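PDB 2W6K: COBE from Pseudomonas aeruginosa, which probably takes part in the biosynthesis of cobalamin (vitamin B12), belonging to the family of the C-terminal region of CbiG, although its precise role is not settled. Local coordinates for residues Val102-Ala107 with Gly123-Asp128; Leu110-Arg113 with Gly117-Asp120. All blocks are in the same frame, centred on the assembly; numbering follows the deposited sequence.

Interaction 1. Residues Val102-Ala107 with Gly123-Asp128. With SO4 (sulfate ion), chain B.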
loop_
_atom_site.group_PDB
_atom_site.type_symbol
_atom_site.label_atom_id
_atom_site.label_comp_id
_atom_site.label_asym_id
_atom_site.label_seq_id
_atom_site.Cartn_x
_atom_site.Cartn_y
_atom_site.Cartn_z
ATOM N N VAL A 102 8.017 2.017 3.637
ATOM C CA VAL A 102 6.796 1.481 4.224
ATOM C C VAL A 102 5.722 1.380 3.158
ATOM O O VAL A 102 5.020 0.374 3.094
ATOM C CB VAL A 102 6.312 2.317 5.440
ATOM C CG1 VAL A 102 4.884 1.959 5.831
ATOM C CG2 VAL A 102 7.281 2.126 6.593
ATOM N N ALA A 103 5.572 2.427 2.352
ATOM C CA ALA A 103 4.475 2.423 1.354
ATOM C C ALA A 103 4.646 1.286 0.356
ATOM O O ALA A 103 3.701 0.554 0.048
ATOM C CB ALA A 103 4.421 3.757 0.630
ATOM N N GLU A 104 5.848 1.156 -0.196
ATOM C CA GLU A 104 6.090 0.143 -1.221
ATOM C C GLU A 104 6.021 -1.283 -0.636
ATOM O O GLU A 104 5.347 -2.157 -1.183
ATOM C CB GLU A 104 7.426 0.405 -1.906
ATOM C CG GLU A 104 7.372 1.672 -2.706
ATOM C CD GLU A 104 8.642 2.008 -3.472
ATOM O OE1 GLU A 104 9.663 1.339 -3.261
ATOM O OE2 GLU A 104 8.586 2.986 -4.268
ATOM N N ALA A 105 6.678 -1.488 0.495
ATOM C CA ALA A 105 6.692 -2.825 1.125
ATOM C C ALA A 105 5.333 -3.239 1.614
ATOM O O ALA A 105 4.971 -4.395 1.441
ATOM C CB ALA A 105 7.713 -2.899 2.260
ATOM N N ALA A 106 4.560 -2.304 2.185
ATOM C CA ALA A 106 3.233 -2.666 2.736
ATOM C C ALA A 106 2.254 -3.002 1.603
ATOM O O ALA A 106 1.446 -3.941 1.712
ATOM C CB ALA A 106 2.675 -1.583 3.650
ATOM N N ALA A 107 2.367 -2.269 0.504
ATOM C CA ALA A 107 1.527 -2.527 -0.665
ATOM C C ALA A 107 1.767 -3.945 -1.206
ATOM O O ALA A 107 0.811 -4.709 -1.390
ATOM C CB ALA A 107 1.742 -1.452 -1.750
ATOM N N GLY A 123 4.315 1.321 -9.889
ATOM C CA GLY A 123 5.345 2.311 -10.135
ATOM C C GLY A 123 5.992 2.678 -8.833
ATOM O O GLY A 123 5.542 2.242 -7.768
ATOM N N ALA A 124 7.031 3.505 -8.894
ATOM C CA ALA A 124 7.604 4.080 -7.699
ATOM C C ALA A 124 6.559 4.856 -6.877
ATOM O O ALA A 124 5.621 5.444 -7.426
ATOM C CB ALA A 124 8.749 5.015 -8.091
ATOM N N LYS A 125 6.743 4.881 -5.564
ATOM C CA LYS A 125 5.810 5.597 -4.679
ATOM C C LYS A 125 5.765 7.067 -5.047
ATOM O O LYS A 125 6.761 7.624 -5.553
ATOM C CB LYS A 125 6.265 5.456 -3.242
ATOM C CG LYS A 125 7.473 6.311 -2.937
ATOM C CD LYS A 125 8.125 5.913 -1.642
ATOM C CE LYS A 125 9.246 6.868 -1.348
ATOM N NZ LYS A 125 10.184 6.315 -0.347
ATOM N N ARG A 126 4.613 7.687 -4.807
ATOM C CA ARG A 126 4.462 9.148 -4.922
ATOM C C ARG A 126 4.590 9.754 -3.520
ATOM O O ARG A 126 4.018 9.249 -2.533
ATOM C CB ARG A 126 3.137 9.493 -5.591
ATOM C CG ARG A 126 2.883 11.005 -5.768
ATOM C CD ARG A 126 1.598 11.266 -6.563
ATOM N NE ARG A 126 1.411 12.695 -6.825
ATOM C CZ ARG A 126 1.970 13.377 -7.824
ATOM N NH1 ARG A 126 2.784 12.782 -8.690
ATOM N NH2 ARG A 126 1.718 14.682 -7.951
ATOM N N SER A 127 5.352 10.836 -3.421
ATOM C CA SER A 127 5.712 11.392 -2.124
ATOM C C SER A 127 5.459 12.898 -2.057
ATOM O O SER A 127 5.620 13.605 -3.067
ATOM C CB SER A 127 7.204 11.151 -1.878
ATOM O OG SER A 127 7.488 9.760 -1.878
ATOM N N ASP A 128 5.002 13.360 -0.897
ATOM C CA ASP A 128 5.192 14.771 -0.519
ATOM C C ASP A 128 5.980 14.823 0.775
ATOM O O ASP A 128 6.617 13.847 1.168
ATOM C CB ASP A 128 3.885 15.573 -0.527
ATOM C CG ASP A 128 2.834 15.032 0.434
ATOM O OD1 ASP A 128 3.215 14.515 1.480
ATOM O OD2 ASP A 128 1.626 15.152 0.123
HETATM S S SO4 B . 7.903 5.463 2.934
HETATM O O1 SO4 B . 8.070 6.941 3.121
HETATM O O2 SO4 B . 8.495 4.764 4.066
HETATM O O3 SO4 B . 8.599 5.097 1.717
HETATM O O4 SO4 B . 6.501 5.175 2.846
#
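E104 and K125 form a polar side-chain-to-backbone contact between the N-terminal turns of helix 102-115 and the irregular part of strand 119-127, an outermost strand of the five-stranded mixed sheet in this alpha/beta domain. A sulfate ion at the start of the helix makes a second bridge between the two segments. In the direct link, K125 N donates to E104 OE2 at 2.9 Å with an N-H...O angle of 160°, meeting the anti lone pair, the one turned away from OE1. The extended chain of E104 points across the gap and meets the lysine chain at about a right angle, with OE2 3.5 Å from K125 CB. OE2 takes two hydrogen bonds, from K125 N and S88 OG, and OE1 one, from L87 N, so the rotation of this buried carboxylate is probably well fixed. The ammonium end of K125 goes elsewhere: NZ lies 5.4 Å from E104 OE2, too far for a salt bridge, and bonds to S88 O and the sulfate. Its CG sits between the backbone N and the carbonyl carbon (chi1 74°), and from there the extended chain crosses E104 and carries NZ to the sulfate at the helix start. The anion, probably taken up from the crystallisation liquor, is gripped in the manner of an anion at a helix N-terminus, where the favourable helix dipole would be expected to help. V102 N reaches sulfate O2 at 2.8 Å, and S101 OG adds a side-chain bond. A103 N holds sulfate O4 at 2.9 Å, while K125 NZ takes sulfate O3, also at 2.9 Å.

Interaction 2. Residues Leu110-Arg113 with Gly117-Asp120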
loop_
_atom_site.group_PDB
_atom_site.type_symbol
_atom_site.label_atom_id
_atom_site.label_comp_id
_atom_site.label_asym_id
_atom_site.label_seq_id
_atom_site.Cartn_x
_atom_site.Cartn_y
_atom_site.Cartn_z
ATOM N N LEU A 110 0.686 -6.835 1.548
ATOM C CA LEU A 110 -0.734 -7.064 1.684
ATOM C C LEU A 110 -1.309 -7.676 0.405
ATOM O O LEU A 110 -2.154 -8.575 0.478
ATOM C CB LEU A 110 -1.480 -5.776 2.061
ATOM C CG LEU A 110 -2.966 -5.971 2.356
ATOM C CD1 LEU A 110 -3.152 -6.948 3.564
ATOM C CD2 LEU A 110 -3.655 -4.660 2.634
ATOM N N ALA A 111 -0.876 -7.200 -0.760
ATOM C CA ALA A 111 -1.430 -7.730 -2.018
ATOM C C ALA A 111 -1.178 -9.232 -2.111
ATOM O O ALA A 111 -2.075 -9.998 -2.478
ATOM C CB ALA A 111 -0.832 -7.017 -3.223
ATOM N N GLU A 112 0.025 -9.646 -1.739
ATOM C CA GLU A 112 0.406 -11.077 -1.850
ATOM C C GLU A 112 -0.317 -11.936 -0.833
ATOM O O GLU A 112 -0.644 -13.090 -1.133
ATOM C CB GLU A 112 1.925 -11.264 -1.762
ATOM C CG GLU A 112 2.642 -10.605 -2.928
ATOM C CD GLU A 112 4.074 -11.072 -3.126
ATOM O OE1 GLU A 112 4.655 -11.615 -2.170
ATOM O OE2 GLU A 112 4.601 -10.847 -4.243
ATOM N N ARG A 113 -0.560 -11.391 0.364
ATOM C CA ARG A 113 -1.312 -12.096 1.409
ATOM C C ARG A 113 -2.782 -12.287 1.135
ATOM O O ARG A 113 -3.317 -13.378 1.407
ATOM C CB ARG A 113 -1.118 -11.434 2.781
ATOM C CG ARG A 113 0.183 -11.840 3.327
ATOM C CD ARG A 113 0.780 -10.952 4.369
ATOM N NE ARG A 113 2.042 -11.582 4.711
ATOM C CZ ARG A 113 3.131 -11.558 3.947
ATOM N NH1 ARG A 113 4.211 -12.208 4.343
ATOM N NH2 ARG A 113 3.149 -10.887 2.792
ATOM N N GLY A 117 -0.503 -14.905 -4.419
ATOM C CA GLY A 117 0.451 -15.033 -5.508
ATOM C C GLY A 117 1.275 -13.764 -5.568
ATOM O O GLY A 117 1.111 -12.870 -4.721
ATOM N N ARG A 118 2.106 -13.661 -6.596
ATOM C CA ARG A 118 3.041 -12.546 -6.744
ATOM C C ARG A 118 2.323 -11.246 -7.047
ATOM O O ARG A 118 1.402 -11.202 -7.860
ATOM C CB ARG A 118 4.033 -12.872 -7.872
ATOM C CG ARG A 118 4.836 -11.704 -8.406
ATOM C CD ARG A 118 6.102 -12.230 -9.046
ATOM N NE ARG A 118 7.148 -12.422 -8.042
ATOM C CZ ARG A 118 8.249 -11.683 -7.963
ATOM N NH1 ARG A 118 8.464 -10.709 -8.838
ATOM N NH2 ARG A 118 9.146 -11.931 -7.013
ATOM N N ALA A 119 2.745 -10.184 -6.366
ATOM C CA ALA A 119 2.258 -8.857 -6.692
ATOM C C ALA A 119 3.403 -7.992 -7.256
ATOM O O ALA A 119 4.591 -8.317 -7.079
ATOM C CB ALA A 119 1.621 -8.205 -5.464
ATOM N N ASP A 120 3.030 -6.926 -7.957
ATOM C CA ASP A 120 3.992 -5.988 -8.538
ATOM C C ASP A 120 3.562 -4.574 -8.180
ATOM O O ASP A 120 2.364 -4.250 -8.148
ATOM C CB ASP A 120 4.038 -6.156 -10.071
ATOM C CG ASP A 120 5.024 -7.225 -10.536
ATOM O OD1 ASP A 120 5.711 -7.868 -9.709
ATOM O OD2 ASP A 120 5.124 -7.406 -11.767
#
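E112 lies across the backbone of G117-A119, its extended side chain directed from the helix to the start of the following strand. The chain leaves with CG anti to the carbonyl carbon (chi1 -64°), which carries it over the G117 carbonyl and on to the next peptide. CG stands 3.3 Å from G117 O, and E112 CA makes a CA-H...O contact of 3.5 Å with the same oxygen. At the tip, A119 N donates to E112 OE2 over 2.9 Å; the angle of 170° makes this bond nearly straight, and it uses the anti lone pair of OE2. That oxygen also forms a salt bridge with R85 NH2, whereas OE1 is hydrogen-bonded to Y82 OH, so the carboxylate is held from both oxygens. R118 points away from the helix at its CB, although its CA still comes within 3.4 Å of E112 OE2. Next to this hydrogen bond the methyls of A111 and A119 face each other, CB to CB at 3.5 Å, and A119 CB also packs on E112 CG at 3.6 Å. This apolar patch is buried: A111 rests further on I13 of strand 12-18 and on L11, while R118 and D120 join by backbone hydrogen bonds to L139 and R137, placing the segment beside strand 131-138.

Both contacts join helix 102-115 to strand 119-127, interaction 1 at the beginning of the helix and interaction 2 near its end, with centres 14 Å apart. Along the chain the order is 102-107, 110-113, 117-120, 123-128: the inner pair spans the short turn from helix to strand, and the outer pair joins residues farther along as the strand runs back beside the helix. In each case a glutamate of the helix accepts a backbone N-H of the strand side, so this outermost strand is tied to the helix at two separated levels. All four segments belong to the region related to the CbiG C-terminus; a sulfate ion bridges the segments of interaction 1.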